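Local coordinates for beta sliding clamp (Borrelia burgdorferi, PDB 6DJ8), which probably tethers DNA polymerases and other proteins to DNA as a ring-shaped homodimer, making replication processive, at residues H11-I22 / I69-F77. Sequence-based numbering, arbitrary orientation.
Sequences HNTFFICETNQI and ISIVSETDF
Thr13 CG2 rests over one face of the Phe77 ring, 3.7 Å from its centroid, a CH-pi contact, while the backbone O of Phe14 lies at that ring's edge. Phe77 CZ in turn meets the edge of the Phe15 ring, 3.9 Å from Phe15 CD1, the two side chains crossing at about a right angle. At the edge of the Phe14 ring sits Glu74 OE2, 3.5 Å from Phe14 CZ, with the carboxylate plane turned 81° from the ring. Ile71, its CG1 set between backbone N and carbonyl carbon, sends CD1 to Phe15 CB at 3.6 Å and CG2 to Cys17 CB. Between these side chains the backbones pair antiparallel: Ile16 and Val72 form a hydrogen-bonded pair, Ile16 N to Val72 O at 2.8 Å and the return bond, Val72 N to Ile16 O, about as straight. Toward the helix, water bridges the segments. One molecule links Glu18 N, Ser70 O and Gln21 OE1; another spans Gln21 NE2 and Ser70 N. The extended Gln21 (CG anti to N, chi1 -177°) lays its amide along Ile69 CB and CG2. At the opposite end Thr75 OG1 donates to Asn12 O at 2.7 Å, tilted 28° from the carbonyl plane, and Thr75 N bonds to a further water. The weakly bonded strand 72-73 is the outermost, within this chain, of the N-terminal domain sheet that continues through 14-18 to 98-104; Phe15 packs beside Ile101 of its own sheet and reaches Ile47 and Leu54 of strands 44-50 and 53-59 in the other sheet.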
ATOM      1  N   HIS A  11     -26.073   5.879 -33.662  1.00 57.61           N
ATOM      2  CA  HIS A  11     -27.340   6.135 -32.988  1.00 61.89           C
ATOM      3  C   HIS A  11     -27.976   4.871 -32.412  1.00 57.75           C
ATOM      4  O   HIS A  11     -28.760   4.969 -31.461  1.00 56.27           O
ATOM      5  CB  HIS A  11     -28.314   6.815 -33.951  1.00 65.51           C
ATOM      6  CG  HIS A  11     -28.812   5.913 -35.036  1.00 64.43           C
ATOM      7  ND1 HIS A  11     -29.867   5.044 -34.855  1.00 65.17           N
ATOM      8  CD2 HIS A  11     -28.395   5.738 -36.312  1.00 68.83           C
ATOM      9  CE1 HIS A  11     -30.082   4.377 -35.975  1.00 69.38           C
ATOM     10  NE2 HIS A  11     -29.199   4.776 -36.873  1.00 74.14           N
ATOM     11  N   ASN A  12     -27.664   3.685 -32.950  1.00 50.37           N
ATOM     12  CA  ASN A  12     -28.275   2.466 -32.425  1.00 54.88           C
ATOM     13  C   ASN A  12     -27.276   1.375 -32.052  1.00 48.58           C
ATOM     14  O   ASN A  12     -27.692   0.227 -31.853  1.00 50.02           O
ATOM     15  CB  ASN A  12     -29.301   1.902 -33.433  1.00 56.23           C
ATOM     16  CG  ASN A  12     -28.675   1.515 -34.770  1.00 59.87           C
ATOM     17  OD1 ASN A  12     -27.469   1.649 -34.972  1.00 58.32           O
ATOM     18  ND2 ASN A  12     -29.506   1.027 -35.693  1.00 69.17           N
ATOM     19  N   THR A  13     -25.981   1.680 -31.948  1.00 47.48           N
ATOM     20  CA  THR A  13     -25.000   0.683 -31.519  1.00 47.79           C
ATOM     21  C   THR A  13     -24.465   1.135 -30.162  1.00 45.93           C
ATOM     22  O   THR A  13     -23.388   1.725 -30.059  1.00 46.68           O
ATOM     23  CB  THR A  13     -23.880   0.517 -32.543  1.00 47.95           C
ATOM     24  OG1 THR A  13     -24.452   0.269 -33.827  1.00 54.63           O
ATOM     25  CG2 THR A  13     -23.050  -0.713 -32.199  1.00 45.63           C
ATOM     26  N   PHE A  14     -25.216   0.827 -29.110  1.00 46.71           N
ATOM     27  CA  PHE A  14     -24.890   1.302 -27.773  1.00 43.92           C
ATOM     28  C   PHE A  14     -25.527   0.384 -26.741  1.00 45.84           C
ATOM     29  O   PHE A  14     -26.377  -0.446 -27.059  1.00 41.46           O
ATOM     30  CB  PHE A  14     -25.400   2.734 -27.554  1.00 41.09           C
ATOM     31  CG  PHE A  14     -26.892   2.817 -27.476  1.00 44.13           C
ATOM     32  CD1 PHE A  14     -27.639   3.060 -28.618  1.00 46.59           C
ATOM     33  CD2 PHE A  14     -27.559   2.615 -26.274  1.00 44.84           C
ATOM     34  CE1 PHE A  14     -29.022   3.127 -28.561  1.00 48.64           C
ATOM     35  CE2 PHE A  14     -28.944   2.663 -26.214  1.00 47.49           C
ATOM     36  CZ  PHE A  14     -29.674   2.923 -27.354  1.00 54.02           C
ATOM     37  N   PHE A  15     -25.150   0.592 -25.483  1.00 37.43           N
ATOM     38  CA  PHE A  15     -25.951   0.055 -24.402  1.00 42.83           C
ATOM     39  C   PHE A  15     -25.875   1.011 -23.223  1.00 42.52           C
ATOM     40  O   PHE A  15     -24.905   1.756 -23.066  1.00 42.34           O
ATOM     41  CB  PHE A  15     -25.517  -1.357 -23.994  1.00 37.01           C
ATOM     42  CG  PHE A  15     -24.131  -1.439 -23.472  1.00 40.52           C
ATOM     43  CD1 PHE A  15     -23.077  -1.642 -24.334  1.00 36.30           C
ATOM     44  CD2 PHE A  15     -23.871  -1.319 -22.120  1.00 40.95           C
ATOM     45  CE1 PHE A  15     -21.788  -1.718 -23.863  1.00 39.55           C
ATOM     46  CE2 PHE A  15     -22.596  -1.395 -21.650  1.00 38.39           C
ATOM     47  CZ  PHE A  15     -21.544  -1.584 -22.525  1.00 38.41           C
ATOM     48  N   ILE A  16     -26.914   0.966 -22.395  1.00 41.53           N
ATOM     49  CA  ILE A  16     -26.990   1.703 -21.143  1.00 33.48           C
ATOM     50  C   ILE A  16     -26.869   0.690 -20.020  1.00 41.34           C
ATOM     51  O   ILE A  16     -27.516  -0.363 -20.052  1.00 35.98           O
ATOM     52  CB  ILE A  16     -28.311   2.489 -21.041  1.00 41.82           C
ATOM     53  CG1 ILE A  16     -28.479   3.422 -22.258  1.00 43.89           C
ATOM     54  CG2 ILE A  16     -28.385   3.259 -19.718  1.00 41.55           C
ATOM     55  CD1 ILE A  16     -29.768   4.205 -22.263  1.00 43.16           C
ATOM     56  N   CYS A  17     -26.041   1.001 -19.030  1.00 32.81           N
ATOM     57  CA  CYS A  17     -25.833   0.092 -17.916  1.00 36.68           C
ATOM     58  C   CYS A  17     -25.718   0.887 -16.627  1.00 41.23           C
ATOM     59  O   CYS A  17     -25.546   2.113 -16.627  1.00 38.70           O
ATOM     60  CB  CYS A  17     -24.581  -0.757 -18.108  1.00 31.00           C
ATOM     61  SG  CYS A  17     -23.090   0.220 -18.173  1.00 40.18           S
ATOM     62  N   GLU A  18     -25.824   0.170 -15.522  1.00 36.79           N
ATOM     63  CA  GLU A  18     -25.554   0.749 -14.215  1.00 35.42           C
ATOM     64  C   GLU A  18     -24.042   0.845 -14.024  1.00 35.53           C
ATOM     65  O   GLU A  18     -23.324  -0.163 -14.121  1.00 34.48           O
ATOM     66  CB  GLU A  18     -26.214  -0.093 -13.122  1.00 41.44           C
ATOM     67  CG  GLU A  18     -25.953   0.372 -11.708  1.00 53.94           C
ATOM     68  CD  GLU A  18     -27.000  -0.139 -10.736  1.00 70.07           C
ATOM     69  OE1 GLU A  18     -28.096  -0.537 -11.193  1.00 71.47           O
ATOM     70  OE2 GLU A  18     -26.724  -0.140  -9.517  1.00 72.10           O
ATOM     71  N   THR A  19     -23.557   2.062 -13.772  1.00 29.50           N
ATOM     72  CA  THR A  19     -22.118   2.297 -13.714  1.00 34.32           C
ATOM     73  C   THR A  19     -21.446   1.435 -12.652  1.00 34.87           C
ATOM     74  O   THR A  19     -20.408   0.812 -12.909  1.00 31.75           O
ATOM     75  CB  THR A  19     -21.852   3.774 -13.436  1.00 35.13           C
ATOM     76  OG1 THR A  19     -22.554   4.565 -14.408  1.00 38.66           O
ATOM     77  CG2 THR A  19     -20.381   4.068 -13.535  1.00 35.55           C
ATOM     78  N   ASN A  20     -21.987   1.435 -11.431  1.00 35.33           N
ATOM     79  CA  ASN A  20     -21.340   0.678 -10.366  1.00 38.43           C
ATOM     80  C   ASN A  20     -21.329  -0.811 -10.687  1.00 35.80           C
ATOM     81  O   ASN A  20     -20.357  -1.511 -10.387  1.00 35.78           O
ATOM     82  CB  ASN A  20     -22.029   0.931  -9.027  1.00 40.11           C
ATOM     83  CG  ASN A  20     -21.234   0.352  -7.851  1.00 47.03           C
ATOM     84  OD1 ASN A  20     -21.586  -0.695  -7.300  1.00 46.00           O
ATOM     85  ND2 ASN A  20     -20.137   1.013  -7.494  1.00 44.92           N
ATOM     86  N   GLN A  21     -22.384  -1.306 -11.335  1.00 33.58           N
ATOM     87  CA  GLN A  21     -22.427  -2.737 -11.649  1.00 36.31           C
ATOM     88  C   GLN A  21     -21.361  -3.094 -12.670  1.00 35.77           C
ATOM     89  O   GLN A  21     -20.567  -4.015 -12.454  1.00 33.90           O
ATOM     90  CB  GLN A  21     -23.804  -3.135 -12.169  1.00 34.84           C
ATOM     91  CG  GLN A  21     -23.926  -4.636 -12.439  1.00 47.55           C
ATOM     92  CD  GLN A  21     -25.319  -5.019 -12.873  1.00 51.20           C
ATOM     93  OE1 GLN A  21     -26.062  -4.178 -13.393  1.00 43.93           O
ATOM     94  NE2 GLN A  21     -25.696  -6.278 -12.645  1.00 44.25           N
ATOM     95  N   ILE A  22     -21.302  -2.360 -13.787  1.00 35.47           N
ATOM     96  CA  ILE A  22     -20.320  -2.750 -14.791  1.00 32.05           C
ATOM     97  C   ILE A  22     -18.908  -2.505 -14.270  1.00 32.17           C
ATOM     98  O   ILE A  22     -17.970  -3.217 -14.650  1.00 30.97           O
ATOM     99  CB  ILE A  22     -20.575  -2.054 -16.138  1.00 35.24           C
ATOM    100  CG1 ILE A  22     -19.757  -2.771 -17.225  1.00 31.22           C
ATOM    101  CG2 ILE A  22     -20.276  -0.543 -16.028  1.00 31.88           C
ATOM    102  CD1 ILE A  22     -19.887  -2.212 -18.613  1.00 34.76           C
ATOM    103  N   ILE A  69     -24.758  -9.242 -17.249  1.00 37.27           N
ATOM    104  CA  ILE A  69     -25.523  -8.252 -16.507  1.00 35.45           C
ATOM    105  C   ILE A  69     -26.594  -7.690 -17.429  1.00 39.93           C
ATOM    106  O   ILE A  69     -26.472  -7.722 -18.654  1.00 36.18           O
ATOM    107  CB  ILE A  69     -24.649  -7.101 -15.972  1.00 40.05           C
ATOM    108  CG1 ILE A  69     -23.974  -6.371 -17.135  1.00 34.09           C
ATOM    109  CG2 ILE A  69     -23.637  -7.622 -14.966  1.00 41.71           C
ATOM    110  CD1 ILE A  69     -23.233  -5.078 -16.708  1.00 41.28           C
ATOM    111  N   SER A  70     -27.647  -7.156 -16.820  1.00 40.46           N
ATOM    112  CA  SER A  70     -28.752  -6.595 -17.574  1.00 42.69           C
ATOM    113  C   SER A  70     -28.403  -5.188 -18.037  1.00 43.66           C
ATOM    114  O   SER A  70     -27.798  -4.414 -17.297  1.00 36.07           O
ATOM    115  CB  SER A  70     -30.010  -6.566 -16.711  1.00 48.40           C
ATOM    116  OG  SER A  70     -30.472  -7.890 -16.483  1.00 56.13           O
ATOM    117  N   ILE A  71     -28.784  -4.868 -19.272  1.00 44.03           N
ATOM    118  CA  ILE A  71     -28.550  -3.567 -19.874  1.00 45.31           C
ATOM    119  C   ILE A  71     -29.772  -3.196 -20.703  1.00 50.35           C
ATOM    120  O   ILE A  71     -30.690  -3.998 -20.898  1.00 46.83           O
ATOM    121  CB  ILE A  71     -27.301  -3.553 -20.775  1.00 44.55           C
ATOM    122  CG1 ILE A  71     -27.470  -4.640 -21.849  1.00 39.91           C
ATOM    123  CG2 ILE A  71     -26.027  -3.692 -19.946  1.00 36.56           C
ATOM    124  CD1 ILE A  71     -26.443  -4.627 -22.932  1.00 42.23           C
ATOM    125  N   VAL A  72     -29.732  -1.990 -21.261  1.00 43.87           N
ATOM    126  CA  VAL A  72     -30.693  -1.533 -22.258  1.00 43.96           C
ATOM    127  C   VAL A  72     -29.928  -1.338 -23.559  1.00 48.45           C
ATOM    128  O   VAL A  72     -28.836  -0.746 -23.557  1.00 44.85           O
ATOM    129  CB  VAL A  72     -31.389  -0.237 -21.809  1.00 44.84           C
ATOM    130  CG1 VAL A  72     -32.224   0.357 -22.949  1.00 49.77           C
ATOM    131  CG2 VAL A  72     -32.242  -0.507 -20.575  1.00 42.88           C
ATOM    132  N   SER A  73     -30.468  -1.861 -24.658  1.00 39.77           N
ATOM    133  CA  SER A  73     -29.775  -1.753 -25.933  1.00 47.53           C
ATOM    134  C   SER A  73     -30.781  -1.737 -27.076  1.00 50.28           C
ATOM    135  O   SER A  73     -31.993  -1.854 -26.873  1.00 52.50           O
ATOM    136  CB  SER A  73     -28.802  -2.911 -26.119  1.00 42.80           C
ATOM    137  OG  SER A  73     -29.537  -4.087 -26.411  1.00 47.86           O
ATOM    138  N   GLU A  74     -30.268  -1.595 -28.284  1.00 49.64           N
ATOM    139  CA  GLU A  74     -31.156  -1.655 -29.439  1.00 55.67           C
ATOM    140  C   GLU A  74     -30.670  -2.642 -30.481  1.00 53.78           C
ATOM    141  O   GLU A  74     -31.489  -3.309 -31.111  1.00 56.95           O
ATOM    142  CB  GLU A  74     -31.304  -0.275 -30.106  1.00 52.08           C
ATOM    143  CG  GLU A  74     -32.354   0.617 -29.494  1.00 60.42           C
ATOM    144  CD  GLU A  74     -32.300   2.030 -30.050  1.00 67.45           C
ATOM    145  OE1 GLU A  74     -31.968   2.197 -31.246  1.00 60.74           O
ATOM    146  OE2 GLU A  74     -32.580   2.972 -29.281  1.00 64.92           O
ATOM    147  N   THR A  75     -29.362  -2.756 -30.682  1.00 50.27           N
ATOM    148  CA  THR A  75     -28.805  -3.746 -31.588  1.00 56.66           C
ATOM    149  C   THR A  75     -27.740  -4.535 -30.847  1.00 55.76           C
ATOM    150  O   THR A  75     -27.209  -4.096 -29.824  1.00 58.55           O
ATOM    151  CB  THR A  75     -28.213  -3.125 -32.860  1.00 59.25           C
ATOM    152  OG1 THR A  75     -27.110  -2.272 -32.517  1.00 56.89           O
ATOM    153  CG2 THR A  75     -29.277  -2.326 -33.625  1.00 62.05           C
ATOM    154  N   ASP A  76     -27.416  -5.691 -31.399  1.00 44.99           N
ATOM    155  CA  ASP A  76     -26.416  -6.579 -30.838  1.00 46.53           C
ATOM    156  C   ASP A  76     -25.086  -6.298 -31.515  1.00 49.61           C
ATOM    157  O   ASP A  76     -25.038  -6.031 -32.718  1.00 50.07           O
ATOM    158  CB  ASP A  76     -26.817  -8.041 -31.058  1.00 50.56           C
ATOM    159  CG  ASP A  76     -28.081  -8.419 -30.306  1.00 54.44           C
ATOM    160  OD1 ASP A  76     -28.601  -7.575 -29.540  1.00 55.76           O
ATOM    161  OD2 ASP A  76     -28.561  -9.560 -30.493  1.00 62.91           O
ATOM    162  N   PHE A  77     -24.008  -6.343 -30.743  1.00 44.03           N
ATOM    163  CA  PHE A  77     -22.682  -6.119 -31.299  1.00 42.09           C
ATOM    164  C   PHE A  77     -21.662  -6.607 -30.283  1.00 43.35           C
ATOM    165  O   PHE A  77     -21.987  -6.845 -29.121  1.00 44.15           O
ATOM    166  CB  PHE A  77     -22.447  -4.637 -31.633  1.00 47.75           C
ATOM    167  CG  PHE A  77     -22.461  -3.722 -30.423  1.00 45.16           C
ATOM    168  CD1 PHE A  77     -23.651  -3.234 -29.913  1.00 45.18           C
ATOM    169  CD2 PHE A  77     -21.278  -3.357 -29.803  1.00 42.62           C
ATOM    170  CE1 PHE A  77     -23.658  -2.383 -28.815  1.00 44.44           C
ATOM    171  CE2 PHE A  77     -21.275  -2.512 -28.687  1.00 41.32           C
ATOM    172  CZ  PHE A  77     -22.465  -2.026 -28.193  1.00 39.91           C
TER
HETATM  173  O   HOH W   1     -27.217  -1.448 -29.176  1.00 44.27           O
HETATM  174  O   HOH W   2     -26.386  -2.558 -15.751  1.00 39.58           O
HETATM  175  O   HOH W   3     -27.690  -7.703 -14.057  1.00 49.80           O